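Local coordinates for tail spike protein gp49 (PDB 4RU4) that serves as the phage tailspike and acts as a lyase on the O-specific polysaccharide of Pseudomonas, probably during entry into the host cell, at residues V372-L384 / I403-N415. Sequence-based numbering, arbitrary orientation.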
loop_
_atom_site.group_PDB
_atom_site.type_symbol
_atom_site.label_atom_id
_atom_site.label_comp_id
_atom_site.label_asym_id
_atom_site.label_seq_id
_atom_site.Cartn_x
_atom_site.Cartn_y
_atom_site.Cartn_z
ATOM N N VAL B 372 -17.170 -6.910 6.380
ATOM C CA VAL B 372 -16.291 -8.041 6.175
ATOM C C VAL B 372 -16.947 -9.235 6.834
ATOM O O VAL B 372 -17.287 -9.160 8.003
ATOM C CB VAL B 372 -14.896 -7.824 6.818
ATOM C CG1 VAL B 372 -14.079 -9.120 6.686
ATOM C CG2 VAL B 372 -14.190 -6.620 6.137
ATOM N N ILE B 373 -17.168 -10.306 6.080
ATOM C CA ILE B 373 -17.807 -11.521 6.608
ATOM C C ILE B 373 -16.853 -12.726 6.500
ATOM O O ILE B 373 -15.991 -12.773 5.620
ATOM C CB ILE B 373 -19.176 -11.799 5.905
ATOM C CG1 ILE B 373 -19.977 -12.869 6.657
ATOM C CG2 ILE B 373 -18.970 -12.199 4.427
ATOM C CD1 ILE B 373 -21.467 -12.855 6.367
ATOM N N SER B 374 -16.983 -13.709 7.386
ATOM C CA SER B 374 -16.081 -14.851 7.311
ATOM C C SER B 374 -16.830 -16.134 6.941
ATOM O O SER B 374 -18.027 -16.222 7.101
ATOM C CB SER B 374 -15.384 -15.050 8.658
ATOM O OG SER B 374 -14.774 -13.846 9.103
ATOM N N ALA B 375 -16.094 -17.134 6.464
ATOM C CA ALA B 375 -16.621 -18.487 6.267
ATOM C C ALA B 375 -15.430 -19.411 6.155
ATOM O O ALA B 375 -14.356 -18.958 5.753
ATOM C CB ALA B 375 -17.453 -18.572 4.984
ATOM N N GLU B 376 -15.610 -20.683 6.488
ATOM C CA GLU B 376 -14.640 -21.702 6.099
ATOM C C GLU B 376 -13.242 -21.338 6.583
ATOM O O GLU B 376 -12.249 -21.415 5.826
ATOM C CB GLU B 376 -14.678 -21.927 4.562
ATOM C CG GLU B 376 -16.086 -22.267 4.037
ATOM C CD GLU B 376 -16.136 -22.698 2.554
ATOM O OE1 GLU B 376 -15.227 -22.329 1.767
ATOM O OE2 GLU B 376 -17.122 -23.374 2.160
ATOM N N ILE B 377 -13.169 -20.923 7.850
ATOM C CA ILE B 377 -11.903 -20.534 8.467
ATOM C C ILE B 377 -11.131 -21.793 8.877
ATOM O O ILE B 377 -11.528 -22.506 9.805
ATOM C CB ILE B 377 -12.124 -19.592 9.690
ATOM C CG1 ILE B 377 -12.743 -18.257 9.220
ATOM C CG2 ILE B 377 -10.818 -19.356 10.442
ATOM C CD1 ILE B 377 -11.824 -17.416 8.298
ATOM N N LEU B 378 -10.031 -22.069 8.179
ATOM C CA LEU B 378 -9.164 -23.188 8.547
ATOM C C LEU B 378 -8.353 -22.822 9.806
ATOM O O LEU B 378 -8.135 -23.648 10.715
ATOM C CB LEU B 378 -8.206 -23.547 7.393
ATOM C CG LEU B 378 -7.304 -24.763 7.640
ATOM C CD1 LEU B 378 -8.124 -26.058 7.675
ATOM C CD2 LEU B 378 -6.179 -24.880 6.596
ATOM N N GLY B 379 -7.932 -21.566 9.853
ATOM C CA GLY B 379 -7.023 -21.096 10.878
ATOM C C GLY B 379 -5.958 -20.188 10.297
ATOM O O GLY B 379 -5.923 -19.916 9.088
ATOM N N GLY B 380 -5.101 -19.670 11.169
ATOM C CA GLY B 380 -4.075 -18.731 10.740
ATOM C C GLY B 380 -4.465 -17.294 11.033
ATOM O O GLY B 380 -5.197 -17.015 11.973
ATOM N N THR B 381 -3.967 -16.363 10.231
ATOM C CA THR B 381 -4.097 -14.960 10.583
ATOM C C THR B 381 -4.941 -14.239 9.546
ATOM O O THR B 381 -4.744 -14.411 8.337
ATOM C CB THR B 381 -2.684 -14.338 10.666
ATOM O OG1 THR B 381 -1.960 -14.991 11.716
ATOM C CG2 THR B 381 -2.731 -12.831 10.932
ATOM N N PHE B 382 -5.872 -13.421 10.014
ATOM C CA PHE B 382 -6.771 -12.713 9.111
ATOM C C PHE B 382 -6.729 -11.240 9.486
ATOM O O PHE B 382 -6.976 -10.876 10.645
ATOM C CB PHE B 382 -8.174 -13.301 9.233
ATOM C CG PHE B 382 -8.203 -14.771 8.961
ATOM C CD1 PHE B 382 -7.936 -15.692 9.982
ATOM C CD2 PHE B 382 -8.422 -15.242 7.667
ATOM C CE1 PHE B 382 -7.919 -17.085 9.714
ATOM C CE2 PHE B 382 -8.406 -16.632 7.399
ATOM C CZ PHE B 382 -8.167 -17.538 8.428
ATOM N N LEU B 383 -6.404 -10.405 8.505
ATOM C CA LEU B 383 -5.944 -9.048 8.773
ATOM C C LEU B 383 -6.749 -8.055 7.963
ATOM O O LEU B 383 -6.966 -8.278 6.765
ATOM C CB LEU B 383 -4.461 -8.932 8.393
ATOM C CG LEU B 383 -3.770 -7.562 8.447
ATOM C CD1 LEU B 383 -3.856 -6.951 9.857
ATOM C CD2 LEU B 383 -2.308 -7.665 8.026
ATOM N N LEU B 384 -7.214 -6.988 8.618
ATOM C CA LEU B 384 -7.680 -5.775 7.935
ATOM C C LEU B 384 -6.652 -4.707 8.275
ATOM O O LEU B 384 -6.637 -4.165 9.383
ATOM C CB LEU B 384 -9.076 -5.331 8.423
ATOM C CG LEU B 384 -10.223 -6.295 8.173
ATOM C CD1 LEU B 384 -11.550 -5.690 8.624
ATOM C CD2 LEU B 384 -10.283 -6.671 6.697
ATOM N N ILE B 403 -17.837 -6.378 11.279
ATOM C CA ILE B 403 -16.846 -7.365 10.901
ATOM C C ILE B 403 -17.290 -8.657 11.566
ATOM O O ILE B 403 -17.423 -8.722 12.803
ATOM C CB ILE B 403 -15.457 -6.982 11.410
ATOM C CG1 ILE B 403 -15.054 -5.629 10.818
ATOM C CG2 ILE B 403 -14.424 -8.104 11.067
ATOM C CD1 ILE B 403 -13.909 -4.980 11.556
ATOM N N ASP B 404 -17.579 -9.678 10.762
ATOM C CA ASP B 404 -18.264 -10.840 11.300
ATOM C C ASP B 404 -17.467 -12.128 11.167
ATOM O O ASP B 404 -16.959 -12.430 10.076
ATOM C CB ASP B 404 -19.627 -11.018 10.604
ATOM C CG ASP B 404 -20.492 -12.081 11.292
ATOM O OD1 ASP B 404 -20.912 -11.830 12.440
ATOM O OD2 ASP B 404 -20.735 -13.163 10.703
ATOM N N VAL B 405 -17.377 -12.894 12.261
ATOM C CA VAL B 405 -16.733 -14.209 12.231
ATOM C C VAL B 405 -17.707 -15.265 12.777
ATOM O O VAL B 405 -17.641 -15.657 13.950
ATOM C CB VAL B 405 -15.391 -14.234 13.028
ATOM C CG1 VAL B 405 -14.648 -15.524 12.740
ATOM C CG2 VAL B 405 -14.538 -13.010 12.669
ATOM N N GLY B 406 -18.633 -15.713 11.928
ATOM C CA GLY B 406 -19.598 -16.723 12.337
ATOM C C GLY B 406 -20.730 -16.258 13.242
ATOM O O GLY B 406 -21.295 -17.061 13.977
ATOM N N GLY B 407 -21.088 -14.979 13.155
ATOM C CA GLY B 407 -22.164 -14.439 13.964
ATOM C C GLY B 407 -23.458 -15.222 13.804
ATOM O O GLY B 407 -24.125 -15.534 14.785
ATOM N N ASN B 408 -23.802 -15.548 12.564
ATOM C CA ASN B 408 -25.017 -16.280 12.294
ATOM C C ASN B 408 -24.752 -17.400 11.287
ATOM O O ASN B 408 -25.645 -17.781 10.551
ATOM C CB ASN B 408 -26.105 -15.326 11.769
ATOM C CG ASN B 408 -27.521 -15.888 11.924
ATOM O OD1 ASN B 408 -27.826 -16.589 12.876
ATOM N ND2 ASN B 408 -28.386 -15.573 10.970
ATOM N N SER B 409 -23.532 -17.935 11.269
ATOM C CA SER B 409 -23.198 -19.030 10.363
ATOM C C SER B 409 -22.140 -19.919 10.988
ATOM O O SER B 409 -21.527 -19.531 11.984
ATOM C CB SER B 409 -22.693 -18.469 9.022
ATOM O OG SER B 409 -21.654 -17.510 9.235
ATOM N N ALA B 410 -21.919 -21.097 10.406
ATOM C CA ALA B 410 -20.967 -22.065 10.993
ATOM C C ALA B 410 -19.561 -21.939 10.395
ATOM O O ALA B 410 -19.241 -22.558 9.367
ATOM C CB ALA B 410 -21.492 -23.494 10.846
ATOM N N VAL B 411 -18.736 -21.123 11.045
ATOM C CA VAL B 411 -17.471 -20.651 10.501
ATOM C C VAL B 411 -16.283 -21.157 11.304
ATOM O O VAL B 411 -15.226 -21.491 10.747
ATOM C CB VAL B 411 -17.469 -19.091 10.522
ATOM C CG1 VAL B 411 -16.089 -18.516 10.139
ATOM C CG2 VAL B 411 -18.560 -18.555 9.603
ATOM N N LEU B 412 -16.454 -21.176 12.621
ATOM C CA LEU B 412 -15.441 -21.662 13.550
ATOM C C LEU B 412 -15.957 -23.010 14.087
ATOM O O LEU B 412 -16.753 -23.070 15.034
ATOM C CB LEU B 412 -15.209 -20.626 14.669
ATOM C CG LEU B 412 -14.646 -19.242 14.255
ATOM C CD1 LEU B 412 -14.594 -18.206 15.439
ATOM C CD2 LEU B 412 -13.281 -19.345 13.570
ATOM N N THR B 413 -15.558 -24.094 13.421
ATOM C CA THR B 413 -16.204 -25.385 13.644
ATOM C C THR B 413 -15.142 -26.447 13.831
ATOM O O THR B 413 -13.960 -26.126 13.913
ATOM C CB THR B 413 -17.052 -25.766 12.409
ATOM O OG1 THR B 413 -16.174 -26.019 11.301
ATOM C CG2 THR B 413 -18.018 -24.623 12.028
ATOM N N THR B 414 -15.542 -27.717 13.815
ATOM C CA THR B 414 -14.558 -28.789 13.906
ATOM C C THR B 414 -13.592 -28.790 12.712
ATOM O O THR B 414 -12.538 -29.442 12.749
ATOM C CB THR B 414 -15.221 -30.187 14.041
ATOM O OG1 THR B 414 -16.004 -30.462 12.877
ATOM C CG2 THR B 414 -16.120 -30.244 15.274
ATOM N N ASN B 415 -13.934 -28.056 11.659
ATOM C CA ASN B 415 -13.037 -27.935 10.501
ATOM C C ASN B 415 -12.001 -26.796 10.643
ATOM O O ASN B 415 -11.086 -26.656 9.824
ATOM C CB ASN B 415 -13.859 -27.773 9.207
ATOM C CG ASN B 415 -14.583 -29.049 8.816
ATOM O OD1 ASN B 415 -13.979 -30.127 8.814
ATOM N ND2 ASN B 415 -15.877 -28.939 8.476
HETATM O O HOH W 1 -18.989 -14.707 9.320
HETATM O O HOH W 2 -20.422 -17.336 6.810
HETATM O O HOH W 3 -18.345 -21.506 6.867
#
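With chi1 at -52°, Ser374 turns OG to the amide side of its own backbone, away from its carbonyl, which brings the hydroxyl to Asp404 O at 2.8 Å from OG. The hydroxyl approaches that oxygen obliquely and somewhat tilted from the carbonyl plane, in a hydrogen bond. Asp404 N in turn donates to Val372 O (N to O 2.8 Å). Strands 372-377 and 403-405 run side by side at 9°, as successive rungs of a parallel beta-helix do.

Beyond Val405 segment 403-415 departs from strand pairing, and water carries the link on: one molecule accepts hydrogen bonds from Ser374 N and Gly406 N and lies in donating range of Asp404 OD2, one of several acceptors competing for its protons, a second links Ser374 O with Ser409 OG, and a third joins Glu376 N to Ala410 O. Asp404 OD2 also accepts from Gly407 N at 3.1 Å, 27° out of the carboxylate plane on its syn side; this Asx motif, with Gly401 N on OD1, fixes the carboxylate at the turn. Val411 brings the loop back alongside Ala375 of the neighbouring rung. Its CG1, trans to its own amide nitrogen, presses on Ile377 CG1 at a tight 3.5 Å, while its CG2 lies 3.5 Å from Ser374 O. Inside the coil, Leu384 CD1 and Ile403 CD1 meet tip to tip at 3.8 Å.

Trp351 of strand 349-352 packs against Ser374, Leu384 and Ile403, Phe422 of strand 420-425 touches Val405, and strand 439-446 continues the parallel sheet beyond 403-405.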